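Local coordinates for aldehyde dehydrogenase family protein (Pseudomonas syringae pv. tomato, PDB 6X9L) that is a long-chain aliphatic aldehyde dehydrogenase that binds NAD+ and octanal and probably uses NAD+ to oxidise aldehydes, at residues A[82-87]-A[199-204]. The protein carries 1 engineered substitution. Sequence-based numbering, arbitrary orientation.
Sequences IGRIHE and HDAGLP
A201, near the end of helix 188-201, points its methyl toward helix 75-91 and lands between I85 and R84. The backbones come close, with the CA atoms of I85 and A201 5.1 Å apart, a spacing that the small alanine side chain permits. On I85 the touching branch is CG1, which lies 3.3 Å from A201 CB. It gets there because CG1 stands beside the backbone N of I85 and anti to its carbonyl carbon (chi1 -69°). The A201 methyl carbon CB also rests 3.7 Å from the backbone N of I85.

R84 covers the other part of A201 with the aliphatic start of its side chain. Its CG lies 3.4 Å from A201 O and 3.9 Å from A201 CB. No hydrogen bond joins the two segments. The R84 chain bends at chi2 (59°), and its guanidinium runs on along its own helix, toward the C-terminal end, to E87. There R84 NH1 forms a salt bridge with E87 OE1 at 3.0 Å. The carboxylate oxygen lies close to the guanidinium plane.

Just past A201 the chain leaves the helix at G202, which has a positive phi (102°). Two bonds run back into the last turn, a Schellman motif. L203 then turns into the buried interior, against V81 of helix 75-91, V198 and I173. D200 forms a salt bridge with R92, just past the end of helix 75-91. I85 continues inward onto L197 and V198, while I82 and H86 pack on helix 117-129 and I82 also reaches helix 161-174. Helix 188-201 connects the parallel, paired strands 178-182 and 208-210 as a beta-alpha-beta crossover, consistent with the Rossmann-type NAD-binding domain of aldehyde dehydrogenases. Helix 75-91 packs against this crossover helix.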
loop_
_atom_site.group_PDB
_atom_site.type_symbol
_atom_site.label_atom_id
_atom_site.label_comp_id
_atom_site.label_asym_id
_atom_site.label_seq_id
_atom_site.Cartn_x
_atom_site.Cartn_y
_atom_site.Cartn_z
ATOM N N ILE A 82 -2.889 -1.584 26.685
ATOM C CA ILE A 82 -2.243 -0.434 26.081
ATOM C C ILE A 82 -2.252 0.729 27.048
ATOM O O ILE A 82 -1.238 1.419 27.218
ATOM C CB ILE A 82 -2.948 -0.089 24.759
ATOM C CG1 ILE A 82 -2.788 -1.256 23.784
ATOM C CG2 ILE A 82 -2.448 1.237 24.195
ATOM C CD1 ILE A 82 -3.650 -1.157 22.578
ATOM N N GLY A 83 -3.393 0.962 27.707
ATOM C CA GLY A 83 -3.445 2.004 28.712
ATOM C C GLY A 83 -2.355 1.839 29.751
ATOM O O GLY A 83 -1.685 2.807 30.124
ATOM N N ARG A 84 -2.145 0.599 30.211
ATOM C CA ARG A 84 -1.150 0.327 31.247
ATOM C C ARG A 84 0.266 0.543 30.727
ATOM O O ARG A 84 1.108 1.134 31.415
ATOM C CB ARG A 84 -1.332 -1.098 31.764
ATOM C CG ARG A 84 -0.287 -1.550 32.726
ATOM C CD ARG A 84 -0.244 -0.662 33.949
ATOM N NE ARG A 84 0.627 -1.233 34.973
ATOM C CZ ARG A 84 1.125 -0.561 36.010
ATOM N NH1 ARG A 84 0.857 0.730 36.180
ATOM N NH2 ARG A 84 1.906 -1.189 36.873
ATOM N N ILE A 85 0.556 0.059 29.522
ATOM C CA ILE A 85 1.804 0.424 28.862
ATOM C C ILE A 85 2.045 1.935 28.936
ATOM O O ILE A 85 3.150 2.387 29.254
ATOM C CB ILE A 85 1.793 -0.075 27.406
ATOM C CG1 ILE A 85 1.872 -1.603 27.390
ATOM C CG2 ILE A 85 2.934 0.543 26.613
ATOM C CD1 ILE A 85 1.698 -2.171 26.030
ATOM N N HIS A 86 1.022 2.740 28.626
ATOM C CA HIS A 86 1.192 4.194 28.649
ATOM C C HIS A 86 1.522 4.705 30.051
ATOM O O HIS A 86 2.358 5.606 30.211
ATOM C CB HIS A 86 -0.059 4.894 28.118
ATOM C CG HIS A 86 -0.006 6.392 28.211
ATOM N ND1 HIS A 86 -0.584 7.096 29.247
ATOM C CD2 HIS A 86 0.549 7.318 27.393
ATOM C CE1 HIS A 86 -0.379 8.390 29.065
ATOM N NE2 HIS A 86 0.310 8.551 27.949
ATOM N N GLU A 87 0.855 4.169 31.079
ATOM C CA GLU A 87 1.196 4.557 32.445
ATOM C C GLU A 87 2.662 4.274 32.737
ATOM O O GLU A 87 3.346 5.091 33.367
ATOM C CB GLU A 87 0.320 3.814 33.447
ATOM C CG GLU A 87 -1.154 4.104 33.352
ATOM C CD GLU A 87 -1.975 3.110 34.156
ATOM O OE1 GLU A 87 -1.389 2.410 35.008
ATOM O OE2 GLU A 87 -3.201 3.013 33.925
ATOM N N HIS A 199 6.464 -5.961 28.872
ATOM C CA HIS A 199 6.394 -7.153 29.712
ATOM C C HIS A 199 5.729 -6.840 31.048
ATOM O O HIS A 199 4.763 -7.504 31.451
ATOM C CB HIS A 199 7.789 -7.724 29.946
ATOM C CG HIS A 199 7.794 -8.908 30.858
ATOM N ND1 HIS A 199 7.354 -10.152 30.456
ATOM C CD2 HIS A 199 8.154 -9.035 32.157
ATOM C CE1 HIS A 199 7.457 -10.999 31.463
ATOM N NE2 HIS A 199 7.935 -10.346 32.509
ATOM N N ASP A 200 6.248 -5.827 31.751
ATOM C CA ASP A 200 5.701 -5.425 33.041
ATOM C C ASP A 200 4.264 -4.926 32.924
ATOM O O ASP A 200 3.475 -5.073 33.863
ATOM C CB ASP A 200 6.600 -4.355 33.657
ATOM C CG ASP A 200 7.963 -4.897 34.066
ATOM O OD1 ASP A 200 8.101 -6.128 34.222
ATOM O OD2 ASP A 200 8.900 -4.094 34.250
ATOM N N ALA A 201 3.893 -4.355 31.778
ATOM C CA ALA A 201 2.541 -3.847 31.585
ATOM C C ALA A 201 1.502 -4.953 31.425
ATOM O O ALA A 201 0.304 -4.664 31.525
ATOM C CB ALA A 201 2.507 -2.908 30.370
ATOM N N GLY A 202 1.920 -6.187 31.163
ATOM C CA GLY A 202 1.005 -7.309 31.054
ATOM C C GLY A 202 0.659 -7.784 29.652
ATOM O O GLY A 202 -0.417 -8.360 29.463
ATOM N N LEU A 203 1.517 -7.566 28.677
ATOM C CA LEU A 203 1.186 -7.947 27.314
ATOM C C LEU A 203 1.426 -9.441 27.128
ATOM O O LEU A 203 2.531 -9.918 27.387
ATOM C CB LEU A 203 2.030 -7.143 26.338
ATOM C CG LEU A 203 1.668 -7.124 24.860
ATOM C CD1 LEU A 203 0.368 -6.357 24.616
ATOM C CD2 LEU A 203 2.833 -6.502 24.123
ATOM N N PRO A 204 0.439 -10.199 26.651
ATOM C CA PRO A 204 0.586 -11.653 26.624
ATOM C C PRO A 204 1.804 -12.069 25.834
ATOM O O PRO A 204 2.136 -11.463 24.798
ATOM C CB PRO A 204 -0.713 -12.123 25.944
ATOM C CG PRO A 204 -1.671 -10.988 26.069
ATOM C CD PRO A 204 -0.813 -9.752 26.014
#